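Local coordinates for putative carbohydrate binding protein (Pseudomonas aeruginosa, PDB 3QEC) that is a putative carbohydrate-binding protein that binds heparin and suramin and may take part in carbohydrate transport and biofilm formation, at residues E50-Y55 / N106-I111; G24-D29 / V136-S141; S112-W117 / G129-K134; N44-L49 / E90-Q95. One frame throughout, in Å; residues are numbered along the deposited sequence.

Contact 1: E50-Y55 / N106-I111; sequences EPATSY and NGTYYI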
loop_
_atom_site.group_PDB
_atom_site.type_symbol
_atom_site.label_atom_id
_atom_site.label_comp_id
_atom_site.label_asym_id
_atom_site.label_seq_id
_atom_site.Cartn_x
_atom_site.Cartn_y
_atom_site.Cartn_z
ATOM N N GLU A 50 -2.995 2.348 -6.764
ATOM C CA GLU A 50 -3.159 1.747 -8.094
ATOM C C GLU A 50 -4.542 1.093 -8.297
ATOM O O GLU A 50 -5.173 0.753 -7.299
ATOM C CB GLU A 50 -2.061 0.692 -8.315
ATOM C CG GLU A 50 -2.109 -0.519 -7.389
ATOM C CD GLU A 50 -0.933 -1.440 -7.623
ATOM O OE1 GLU A 50 -0.792 -1.948 -8.759
ATOM O OE2 GLU A 50 -0.110 -1.592 -6.695
ATOM N N PRO A 51 -4.999 0.856 -9.568
ATOM C CA PRO A 51 -6.305 0.188 -9.776
ATOM C C PRO A 51 -6.441 -1.158 -9.035
ATOM O O PRO A 51 -5.486 -1.938 -9.015
ATOM C CB PRO A 51 -6.347 -0.029 -11.300
ATOM C CG PRO A 51 -5.453 1.036 -11.858
ATOM C CD PRO A 51 -4.353 1.197 -10.863
ATOM N N ALA A 52 -7.631 -1.423 -8.420
ATOM C CA ALA A 52 -7.913 -2.670 -7.693
ATOM C C ALA A 52 -8.338 -3.773 -8.681
ATOM O O ALA A 52 -9.530 -4.017 -8.862
ATOM C CB ALA A 52 -8.995 -2.440 -6.637
ATOM N N THR A 53 -7.364 -4.408 -9.344
ATOM C CA THR A 53 -7.624 -5.431 -10.363
ATOM C C THR A 53 -7.500 -6.840 -9.795
ATOM O O THR A 53 -6.943 -7.033 -8.704
ATOM C CB THR A 53 -6.671 -5.251 -11.566
ATOM O OG1 THR A 53 -5.318 -5.407 -11.141
ATOM C CG2 THR A 53 -6.873 -3.916 -12.292
ATOM N N SER A 54 -8.004 -7.840 -10.551
ATOM C CA SER A 54 -7.932 -9.249 -10.158
ATOM C C SER A 54 -6.451 -9.710 -10.043
ATOM O O SER A 54 -6.133 -10.574 -9.224
ATOM C CB SER A 54 -8.710 -10.119 -11.140
ATOM O OG SER A 54 -8.117 -10.116 -12.427
ATOM N N TYR A 55 -5.562 -9.069 -10.834
ATOM C CA TYR A 55 -4.109 -9.261 -10.895
ATOM C C TYR A 55 -3.462 -8.865 -9.546
ATOM O O TYR A 55 -2.798 -9.698 -8.929
ATOM C CB TYR A 55 -3.521 -8.425 -12.076
ATOM C CG TYR A 55 -2.043 -8.627 -12.344
ATOM C CD1 TYR A 55 -1.562 -9.831 -12.859
ATOM C CD2 TYR A 55 -1.125 -7.603 -12.119
ATOM C CE1 TYR A 55 -0.199 -10.018 -13.112
ATOM C CE2 TYR A 55 0.242 -7.789 -12.339
ATOM C CZ TYR A 55 0.701 -8.996 -12.841
ATOM O OH TYR A 55 2.046 -9.171 -13.079
ATOM N N ASN A 106 -12.102 8.696 -10.750
ATOM C CA ASN A 106 -13.196 7.870 -10.258
ATOM C C ASN A 106 -12.787 6.419 -10.471
ATOM O O ASN A 106 -12.278 6.086 -11.546
ATOM C CB ASN A 106 -14.462 8.211 -11.044
ATOM C CG ASN A 106 -15.701 7.436 -10.690
ATOM O OD1 ASN A 106 -16.653 7.977 -10.137
ATOM N ND2 ASN A 106 -15.785 6.202 -11.129
ATOM N N GLY A 107 -12.959 5.585 -9.449
ATOM C CA GLY A 107 -12.591 4.181 -9.532
ATOM C C GLY A 107 -12.307 3.530 -8.204
ATOM O O GLY A 107 -12.537 4.133 -7.158
ATOM N N THR A 108 -11.829 2.274 -8.244
ATOM C CA THR A 108 -11.525 1.490 -7.042
ATOM C C THR A 108 -10.036 1.189 -7.029
ATOM O O THR A 108 -9.475 0.803 -8.054
ATOM C CB THR A 108 -12.416 0.250 -6.936
ATOM O OG1 THR A 108 -13.767 0.645 -7.238
ATOM C CG2 THR A 108 -12.371 -0.370 -5.523
ATOM N N TYR A 109 -9.396 1.411 -5.874
ATOM C CA TYR A 109 -7.945 1.308 -5.744
ATOM C C TYR A 109 -7.463 0.508 -4.563
ATOM O O TYR A 109 -8.182 0.335 -3.571
ATOM C CB TYR A 109 -7.349 2.735 -5.563
ATOM C CG TYR A 109 -7.658 3.714 -6.675
ATOM C CD1 TYR A 109 -8.849 4.432 -6.689
ATOM C CD2 TYR A 109 -6.737 3.956 -7.694
ATOM C CE1 TYR A 109 -9.143 5.322 -7.718
ATOM C CE2 TYR A 109 -7.018 4.850 -8.724
ATOM C CZ TYR A 109 -8.228 5.519 -8.739
ATOM O OH TYR A 109 -8.515 6.393 -9.749
ATOM N N TYR A 110 -6.195 0.082 -4.651
ATOM C CA TYR A 110 -5.393 -0.462 -3.563
ATOM C C TYR A 110 -4.486 0.660 -3.144
ATOM O O TYR A 110 -3.858 1.286 -4.002
ATOM C CB TYR A 110 -4.567 -1.717 -3.952
ATOM C CG TYR A 110 -5.366 -2.998 -4.003
ATOM C CD1 TYR A 110 -6.009 -3.492 -2.869
ATOM C CD2 TYR A 110 -5.487 -3.721 -5.186
ATOM C CE1 TYR A 110 -6.785 -4.648 -2.926
ATOM C CE2 TYR A 110 -6.285 -4.863 -5.259
ATOM C CZ TYR A 110 -6.909 -5.337 -4.123
ATOM O OH TYR A 110 -7.667 -6.482 -4.194
ATOM N N ILE A 111 -4.474 0.982 -1.855
ATOM C CA ILE A 111 -3.566 1.987 -1.285
ATOM C C ILE A 111 -2.633 1.146 -0.377
ATOM O O ILE A 111 -3.121 0.358 0.440
ATOM C CB ILE A 111 -4.308 3.186 -0.639
ATOM C CG1 ILE A 111 -3.340 4.339 -0.278
ATOM C CG2 ILE A 111 -5.267 2.771 0.510
ATOM C CD1 ILE A 111 -4.055 5.691 -0.036
#
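Glu50 and Tyr110 form a reciprocal pair of backbone hydrogen bonds, Glu50 N to Tyr110 O at 3.1 Å and Tyr110 N to Glu50 O at 2.9 Å, the signature of an antiparallel hydrogen-bonded pair. Past Pro51, a third bond runs from Ala52 N to Thr108 O at 2.9 Å. Glu50 O also takes a CA-H...O contact from Tyr109 CA at 3.2 Å.

The main side-chain contact is CH-pi. Ala52 CB sits over one face of the Tyr110 ring, 4.2 Å from the centroid and displaced toward the rim. With CG opposite the carbonyl carbon (chi1 -78°), the Tyr110 ring comes alongside Ala52, its CD2 3.6 Å from Ala52 CA. Thr53 O comes to the edge of the same ring.

The carboxylate of Glu50 is engaged outside the pair, by a salt bridge to Arg84 and a hydrogen bond to the Tyr60 hydroxyl. Thr53, its hydroxyl also bonded to Tyr15, caps the next helix through a weak bond to Met56 N. An antiparallel strand that ends in an inverse gamma turn centred on Ala52 thus passes into the N-cap of helix 54-63: a strand-to-helix junction at the sheet.

Contact 2: G24-D29 / V136-S141; sequences GVINGD and VTVSGS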
loop_
_atom_site.group_PDB
_atom_site.type_symbol
_atom_site.label_atom_id
_atom_site.label_comp_id
_atom_site.label_asym_id
_atom_site.label_seq_id
_atom_site.Cartn_x
_atom_site.Cartn_y
_atom_site.Cartn_z
ATOM N N GLY A 24 -10.202 14.041 -7.919
ATOM C CA GLY A 24 -10.266 13.543 -6.551
ATOM C C GLY A 24 -9.039 13.802 -5.700
ATOM O O GLY A 24 -7.912 13.797 -6.198
ATOM N N VAL A 25 -9.274 14.034 -4.402
ATOM C CA VAL A 25 -8.270 14.301 -3.365
ATOM C C VAL A 25 -8.325 13.180 -2.316
ATOM O O VAL A 25 -9.402 12.892 -1.800
ATOM C CB VAL A 25 -8.522 15.702 -2.714
ATOM C CG1 VAL A 25 -7.736 15.874 -1.419
ATOM C CG2 VAL A 25 -8.212 16.830 -3.687
ATOM N N ILE A 26 -7.181 12.554 -2.011
ATOM C CA ILE A 26 -7.063 11.501 -0.983
ATOM C C ILE A 26 -6.085 11.991 0.082
ATOM O O ILE A 26 -4.997 12.463 -0.252
ATOM C CB ILE A 26 -6.665 10.091 -1.548
ATOM C CG1 ILE A 26 -7.757 9.538 -2.498
ATOM C CG2 ILE A 26 -6.386 9.087 -0.409
ATOM C CD1 ILE A 26 -7.487 8.118 -3.098
ATOM N N ASN A 27 -6.500 11.915 1.357
ATOM C CA ASN A 27 -5.703 12.263 2.549
ATOM C C ASN A 27 -5.631 11.067 3.449
ATOM O O ASN A 27 -6.592 10.307 3.551
ATOM C CB ASN A 27 -6.303 13.440 3.331
ATOM C CG ASN A 27 -6.657 14.621 2.485
ATOM O OD1 ASN A 27 -7.822 14.834 2.136
ATOM N ND2 ASN A 27 -5.664 15.410 2.134
ATOM N N GLY A 28 -4.532 10.920 4.151
ATOM C CA GLY A 28 -4.430 9.801 5.063
ATOM C C GLY A 28 -3.256 9.866 5.991
ATOM O O GLY A 28 -2.435 10.783 5.908
ATOM N N ASP A 29 -3.180 8.852 6.856
ATOM C CA ASP A 29 -2.160 8.673 7.880
ATOM C C ASP A 29 -1.660 7.257 7.854
ATOM O O ASP A 29 -2.456 6.321 7.703
ATOM C CB ASP A 29 -2.726 9.021 9.265
ATOM C CG ASP A 29 -3.108 10.483 9.411
ATOM O OD1 ASP A 29 -2.194 11.333 9.496
ATOM O OD2 ASP A 29 -4.319 10.778 9.440
ATOM N N VAL A 136 -9.661 1.551 -1.423
ATOM C CA VAL A 136 -10.287 2.891 -1.364
ATOM C C VAL A 136 -11.117 3.098 -2.657
ATOM O O VAL A 136 -10.628 2.850 -3.758
ATOM C CB VAL A 136 -9.308 4.077 -1.057
ATOM C CG1 VAL A 136 -8.094 4.086 -1.977
ATOM C CG2 VAL A 136 -10.022 5.429 -1.066
ATOM N N THR A 137 -12.377 3.514 -2.502
ATOM C CA THR A 137 -13.312 3.798 -3.593
ATOM C C THR A 137 -13.434 5.318 -3.788
ATOM O O THR A 137 -13.523 6.073 -2.814
ATOM C CB THR A 137 -14.690 3.151 -3.314
ATOM O OG1 THR A 137 -14.519 1.744 -3.178
ATOM C CG2 THR A 137 -15.658 3.377 -4.435
ATOM N N VAL A 138 -13.442 5.764 -5.054
ATOM C CA VAL A 138 -13.545 7.186 -5.377
ATOM C C VAL A 138 -14.672 7.370 -6.385
ATOM O O VAL A 138 -14.607 6.781 -7.461
ATOM C CB VAL A 138 -12.189 7.773 -5.875
ATOM C CG1 VAL A 138 -12.291 9.283 -6.129
ATOM C CG2 VAL A 138 -11.058 7.464 -4.880
ATOM N N SER A 139 -15.707 8.159 -6.023
ATOM C CA SER A 139 -16.876 8.467 -6.864
ATOM C C SER A 139 -16.855 9.938 -7.247
ATOM O O SER A 139 -16.625 10.273 -8.409
ATOM C CB SER A 139 -18.173 8.102 -6.151
ATOM O OG SER A 139 -18.148 6.722 -5.823
ATOM N N GLY A 140 -17.058 10.800 -6.255
ATOM C CA GLY A 140 -16.943 12.241 -6.392
ATOM C C GLY A 140 -15.503 12.635 -6.105
ATOM O O GLY A 140 -14.616 11.772 -6.035
ATOM N N SER A 141 -15.257 13.931 -5.926
ATOM C CA SER A 141 -13.914 14.474 -5.727
ATOM C C SER A 141 -13.443 14.427 -4.270
ATOM O O SER A 141 -12.254 14.629 -4.009
ATOM C CB SER A 141 -13.866 15.916 -6.223
ATOM O OG SER A 141 -14.842 16.705 -5.558
#
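Gly24 and Ser141 bring their backbones together, with CA atoms 3.9 Å apart, and Val25 N donates to Ser141 O over 3.1 Å with an N-H...O angle of 158°. Gly24 CA adds a CA-H...O contact to the same oxygen at 3.4 Å, so Ser141 O is approached by two successive residues of strand 24-33. This is the one hydrogen bond between the segments, and no strand pairing continues from it.

Beyond it the contact is apolar and is carried by Ile26. Its CG1 lies beside the backbone N (chi1 -64°) and the chain then runs extended (chi2 -179°), which sends CD1 toward the other strand. There the methyl meets Val138 CG2 at 4.0 Å and Val136 CG2 at 4.2 Å. The two valines are alternate residues of strand 125-138, and both direct their side chains at strand 24-33, whereas Thr137 between them turns away. The Ile26 side chain also touches Phe101 and Ile104 of strand 98-104, Leu49 of strand 46-51 and Pro143 of the loop that follows Ser141.

Strand 24-33 pairs with 98-104, while 125-138 pairs with 107-120 in a different sheet. The Ile26 contact is therefore made between sheets and not within one. The chain continues from Ser141 to strand 146-148, which runs parallel to 24-33 and hydrogen-bonds to Asn27 and Asp29 through Val146. Aliphatic packing between two facing sheets, closed at one end by a connecting loop, is consistent with a beta sandwich.

Contact 3: S112-W117 / G129-K134; sequences SSELTW and GGTVTK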
loop_
_atom_site.group_PDB
_atom_site.type_symbol
_atom_site.label_atom_id
_atom_site.label_comp_id
_atom_site.label_asym_id
_atom_site.label_seq_id
_atom_site.Cartn_x
_atom_site.Cartn_y
_atom_site.Cartn_z
ATOM N N SER A 112 -1.325 1.171 -0.656
ATOM C CA SER A 112 -0.363 0.267 -0.036
ATOM C C SER A 112 0.969 0.925 0.330
ATOM O O SER A 112 1.479 1.764 -0.418
ATOM C CB SER A 112 -0.081 -0.889 -1.003
ATOM O OG SER A 112 0.634 -1.953 -0.393
ATOM N N SER A 113 1.564 0.471 1.453
ATOM C CA SER A 113 2.858 0.941 1.957
ATOM C C SER A 113 3.610 -0.168 2.713
ATOM O O SER A 113 3.040 -1.226 3.002
ATOM C CB SER A 113 2.675 2.153 2.865
ATOM O OG SER A 113 3.901 2.848 3.026
ATOM N N GLU A 114 4.899 0.077 3.003
ATOM C CA GLU A 114 5.766 -0.816 3.764
ATOM C C GLU A 114 6.483 0.005 4.832
ATOM O O GLU A 114 7.189 0.966 4.523
ATOM C CB GLU A 114 6.755 -1.559 2.851
ATOM C CG GLU A 114 7.730 -2.466 3.590
ATOM C CD GLU A 114 8.381 -3.581 2.792
ATOM O OE1 GLU A 114 8.009 -3.790 1.616
ATOM O OE2 GLU A 114 9.235 -4.288 3.370
ATOM N N LEU A 115 6.267 -0.357 6.092
ATOM C CA LEU A 115 6.860 0.331 7.218
ATOM C C LEU A 115 7.493 -0.690 8.163
ATOM O O LEU A 115 6.796 -1.509 8.762
ATOM C CB LEU A 115 5.792 1.200 7.920
ATOM C CG LEU A 115 6.155 1.863 9.244
ATOM C CD1 LEU A 115 7.320 2.851 9.088
ATOM C CD2 LEU A 115 4.946 2.527 9.838
ATOM N N THR A 116 8.826 -0.661 8.253
ATOM C CA THR A 116 9.601 -1.543 9.122
ATOM C C THR A 116 10.569 -0.706 9.975
ATOM O O THR A 116 10.947 0.403 9.594
ATOM C CB THR A 116 10.326 -2.655 8.324
ATOM O OG1 THR A 116 11.316 -2.081 7.481
ATOM C CG2 THR A 116 9.373 -3.507 7.489
ATOM N N TRP A 117 10.918 -1.221 11.150
ATOM C CA TRP A 117 11.836 -0.581 12.083
ATOM C C TRP A 117 12.490 -1.666 12.947
ATOM O O TRP A 117 12.143 -2.847 12.835
ATOM C CB TRP A 117 11.130 0.510 12.924
ATOM C CG TRP A 117 10.063 -0.012 13.838
ATOM C CD1 TRP A 117 10.214 -0.377 15.146
ATOM C CD2 TRP A 117 8.706 -0.326 13.485
ATOM N NE1 TRP A 117 9.042 -0.917 15.623
ATOM C CE2 TRP A 117 8.085 -0.854 14.641
ATOM C CE3 TRP A 117 7.947 -0.197 12.306
ATOM C CZ2 TRP A 117 6.740 -1.250 14.654
ATOM C CZ3 TRP A 117 6.621 -0.597 12.320
ATOM C CH2 TRP A 117 6.034 -1.122 13.481
ATOM N N GLY A 129 7.104 -4.538 12.139
ATOM C CA GLY A 129 6.289 -3.987 11.060
ATOM C C GLY A 129 6.249 -4.871 9.832
ATOM O O GLY A 129 6.526 -6.075 9.903
ATOM N N GLY A 130 5.890 -4.263 8.710
ATOM C CA GLY A 130 5.759 -4.945 7.429
ATOM C C GLY A 130 4.893 -4.171 6.463
ATOM O O GLY A 130 4.879 -2.935 6.491
ATOM N N THR A 131 4.167 -4.896 5.599
ATOM C CA THR A 131 3.301 -4.291 4.582
ATOM C C THR A 131 1.888 -4.105 5.122
ATOM O O THR A 131 1.432 -4.877 5.981
ATOM C CB THR A 131 3.291 -5.120 3.274
ATOM O OG1 THR A 131 2.875 -6.455 3.562
ATOM C CG2 THR A 131 4.649 -5.155 2.581
ATOM N N VAL A 132 1.207 -3.059 4.626
ATOM C CA VAL A 132 -0.178 -2.737 4.963
ATOM C C VAL A 132 -0.855 -2.238 3.661
ATOM O O VAL A 132 -0.302 -1.385 2.956
ATOM C CB VAL A 132 -0.343 -1.783 6.189
ATOM C CG1 VAL A 132 0.441 -0.472 6.023
ATOM C CG2 VAL A 132 -1.821 -1.527 6.515
ATOM N N THR A 133 -2.011 -2.846 3.314
ATOM C CA THR A 133 -2.765 -2.565 2.087
ATOM C C THR A 133 -4.265 -2.523 2.387
ATOM O O THR A 133 -4.798 -3.437 3.022
ATOM C CB THR A 133 -2.432 -3.650 1.031
ATOM O OG1 THR A 133 -1.012 -3.700 0.829
ATOM C CG2 THR A 133 -3.160 -3.458 -0.293
ATOM N N LYS A 134 -4.943 -1.468 1.898
ATOM C CA LYS A 134 -6.391 -1.274 2.043
ATOM C C LYS A 134 -7.031 -0.940 0.691
ATOM O O LYS A 134 -6.330 -0.517 -0.249
ATOM C CB LYS A 134 -6.684 -0.136 3.053
ATOM C CG LYS A 134 -6.284 -0.428 4.505
ATOM C CD LYS A 134 -7.311 -1.298 5.221
ATOM C CE LYS A 134 -6.846 -1.739 6.577
ATOM N NZ LYS A 134 -7.913 -2.476 7.285
#
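Thr133 OG1 has two hydrogen-bond partners: Ser112 OG, 2.7 Å away across the strands, and Gly64 O. The Ser112 hydroxyl gets there because OG is anti to the backbone N (chi1 -168°), on the face of the sheet that also carries Glu114, Thr131 and Thr133.

The backbones run antiparallel at 174°, with axes 4.6 Å apart. Ser113 and Val132 form a hydrogen-bonded pair, Ser113 N to Val132 O at 3.0 Å and the return bond from Val132 N to Ser113 O at 3.1 Å. Leu115 and Gly130 form the next one. Its two bonds differ: Leu115 N to Gly130 O is nearly straight, but Gly130 N meets Leu115 O at a bent 137°, from above the carbonyl plane. The bend falls where Gly129 has a positive phi.

At that end Trp117 folds its ring across the neighbouring strand, so that Gly129 N stands 3.8 Å above one face, toward the rim, and CZ3 lies 3.6 Å from Gly129 CA. Thr116 CG2 reaches Gly130 N at 3.8 Å. Nearer the middle, the Glu114 side chain slants across that of Thr131, OE1 nearest to Thr131 CG2, while Thr131 OG1 is held by Phe63 O and Leu66 N. The opposite face, with Ser113, Leu115 and Val132, is buried; Ser113 and Val132 touch Leu30 and Leu148 there. Ser112 with Thr133 and Glu114 with Thr131 are non-hydrogen-bonded pairs, and their alternation with the hydrogen-bonded ones defines the long antiparallel beta hairpin of strands 107-120 and 125-138.

Contact 4: N44-L49 / E90-Q95; sequences NTKVAL and EATTDQ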
loop_
_atom_site.group_PDB
_atom_site.type_symbol
_atom_site.label_atom_id
_atom_site.label_comp_id
_atom_site.label_asym_id
_atom_site.label_seq_id
_atom_site.Cartn_x
_atom_site.Cartn_y
_atom_site.Cartn_z
ATOM N N ASN A 44 8.425 9.956 6.031
ATOM C CA ASN A 44 9.187 9.972 4.772
ATOM C C ASN A 44 9.172 8.573 4.084
ATOM O O ASN A 44 10.176 8.116 3.542
ATOM C CB ASN A 44 10.612 10.491 5.023
ATOM C CG ASN A 44 11.376 10.913 3.792
ATOM O OD1 ASN A 44 12.527 10.505 3.598
ATOM N ND2 ASN A 44 10.782 11.766 2.954
ATOM N N THR A 45 7.995 7.928 4.095
ATOM C CA THR A 45 7.728 6.590 3.565
ATOM C C THR A 45 6.854 6.688 2.319
ATOM O O THR A 45 5.882 7.448 2.311
ATOM C CB THR A 45 7.063 5.735 4.669
ATOM O OG1 THR A 45 7.944 5.685 5.794
ATOM C CG2 THR A 45 6.755 4.323 4.223
ATOM N N LYS A 46 7.214 5.920 1.265
ATOM C CA LYS A 46 6.476 5.889 0.009
ATOM C C LYS A 46 5.166 5.113 0.166
ATOM O O LYS A 46 5.132 4.066 0.822
ATOM C CB LYS A 46 7.329 5.299 -1.124
ATOM C CG LYS A 46 8.336 6.295 -1.672
ATOM C CD LYS A 46 9.118 5.735 -2.850
ATOM C CE LYS A 46 10.195 6.683 -3.323
ATOM N NZ LYS A 46 10.936 6.142 -4.495
ATOM N N VAL A 47 4.085 5.668 -0.408
ATOM C CA VAL A 47 2.717 5.118 -0.424
ATOM C C VAL A 47 2.292 4.990 -1.896
ATOM O O VAL A 47 2.451 5.937 -2.657
ATOM C CB VAL A 47 1.711 5.981 0.415
ATOM C CG1 VAL A 47 0.294 5.425 0.339
ATOM C CG2 VAL A 47 2.154 6.098 1.868
ATOM N N ALA A 48 1.803 3.820 -2.292
ATOM C CA ALA A 48 1.353 3.533 -3.657
ATOM C C ALA A 48 -0.171 3.479 -3.742
ATOM O O ALA A 48 -0.835 2.956 -2.838
ATOM C CB ALA A 48 1.940 2.209 -4.139
ATOM N N LEU A 49 -0.715 3.998 -4.849
ATOM C CA LEU A 49 -2.151 3.981 -5.129
ATOM C C LEU A 49 -2.336 3.501 -6.573
ATOM O O LEU A 49 -1.820 4.136 -7.495
ATOM C CB LEU A 49 -2.752 5.383 -4.888
ATOM C CG LEU A 49 -4.225 5.567 -5.191
ATOM C CD1 LEU A 49 -5.066 5.189 -4.002
ATOM C CD2 LEU A 49 -4.501 6.992 -5.586
ATOM N N GLU A 90 2.010 7.673 -6.752
ATOM C CA GLU A 90 2.843 7.596 -5.564
ATOM C C GLU A 90 2.897 8.905 -4.777
ATOM O O GLU A 90 2.904 9.983 -5.363
ATOM C CB GLU A 90 4.257 7.234 -6.030
ATOM C CG GLU A 90 5.169 6.625 -4.993
ATOM C CD GLU A 90 6.496 6.236 -5.606
ATOM O OE1 GLU A 90 6.555 5.147 -6.225
ATOM O OE2 GLU A 90 7.450 7.050 -5.541
ATOM N N ALA A 91 2.964 8.792 -3.449
ATOM C CA ALA A 91 3.112 9.900 -2.514
ATOM C C ALA A 91 4.069 9.500 -1.410
ATOM O O ALA A 91 4.138 8.324 -1.073
ATOM C CB ALA A 91 1.765 10.285 -1.925
ATOM N N THR A 92 4.811 10.463 -0.859
ATOM C CA THR A 92 5.713 10.265 0.274
ATOM C C THR A 92 5.076 10.933 1.499
ATOM O O THR A 92 4.655 12.094 1.406
ATOM C CB THR A 92 7.124 10.840 -0.034
ATOM O OG1 THR A 92 7.676 10.165 -1.160
ATOM C CG2 THR A 92 8.082 10.719 1.140
ATOM N N THR A 93 5.008 10.210 2.641
ATOM C CA THR A 93 4.457 10.751 3.883
ATOM C C THR A 93 5.393 11.823 4.428
ATOM O O THR A 93 6.587 11.791 4.126
ATOM C CB THR A 93 4.227 9.652 4.929
ATOM O OG1 THR A 93 5.484 9.113 5.322
ATOM C CG2 THR A 93 3.270 8.537 4.455
ATOM N N ASP A 94 4.866 12.761 5.239
ATOM C CA ASP A 94 5.680 13.820 5.839
ATOM C C ASP A 94 6.253 13.364 7.201
ATOM O O ASP A 94 6.263 12.170 7.516
ATOM C CB ASP A 94 4.891 15.148 5.971
ATOM C CG ASP A 94 3.636 15.153 6.835
ATOM O OD1 ASP A 94 3.535 14.312 7.755
ATOM O OD2 ASP A 94 2.774 16.028 6.617
ATOM N N GLN A 95 6.720 14.332 8.003
ATOM C CA GLN A 95 7.310 14.135 9.327
ATOM C C GLN A 95 6.271 13.610 10.369
ATOM O O GLN A 95 6.670 13.177 11.453
ATOM C CB GLN A 95 7.997 15.441 9.816
ATOM C CG GLN A 95 7.167 16.757 9.706
ATOM C CD GLN A 95 6.911 17.331 8.303
ATOM O OE1 GLN A 95 7.667 17.127 7.331
ATOM N NE2 GLN A 95 5.825 18.083 8.175
#
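Thr93 reaches Thr45 and Val47 with its two branches because chi1 is 66°: OG1 stands between the backbone N and the carbonyl carbon, and CG2 lies anti to that carbonyl. OG1 accepts from Thr45 N at 3.0 Å, with a nearly straight N-H...O angle of 171°, and is also hydrogen-bonded to Gly42 O. CG2 crosses Val47 CG2 at about a right angle, 3.7 Å away. The threonine thus takes the place of a backbone partner where the strand pairing ends.

Just beyond the strands Thr93 N donates to Thr45 O at 2.9 Å; within them Val47 and Ala91 form a hydrogen-bonded pair, Val47 N to Ala91 O at 2.7 Å and Ala91 N to Val47 O at 3.0 Å. The strand axes run antiparallel, 4.6 Å apart. Next to Thr45, Asn44 N makes a weak bond to Asp94 O, while the Asp94 carboxylate pairs with Arg98.

On the face carrying Lys46, Glu90 and Thr92, Lys46 is extended beyond CG and crosses Glu90 obliquely, its CD 3.4 Å from Glu90 OE2. Its NZ is 3.8 Å from the same oxygen, a long salt bridge between exposed residues. Asn44 and Thr92 lie side by side, pointing the same way. Val47 and Thr93 are buried instead, Val47 against Ser113 and Ile111, Thr93 against Leu30 and Phe99.

The chemistry implies that backbone bonds and the Thr93 hydroxyl, with its two hydrogen-bond partners, fix this edge strand, 89-92, whereas the distant charge pair probably contributes little more than a loose electrostatic attraction at the surface.

Contacts 1, 3 and 4 belong to one antiparallel sheet, in the order 89-92, 46-51, 107-120, 125-138; contact 2 attaches its last strand to the facing sheet. Contacts 3 and 4, with centres about 11 Å apart, are tied by Ser113 OG to Lys46 O and Ser112 O to Ala48 N, each 2.8 Å and probably hydrogen bonds. Contact 1 joins contact 2 through Tyr109 N and Val136 O, 2.8 Å apart. Leu49 CD1 of contact 4 packs against contact 2, 3.9 Å from Ile26 CD1 and 3.8 Å from Val136 CG1. Polyether fragments, probably from crystallisation, lie near Tyr110, Thr116 and Thr45; they may mark pockets, but identify no carbohydrate site.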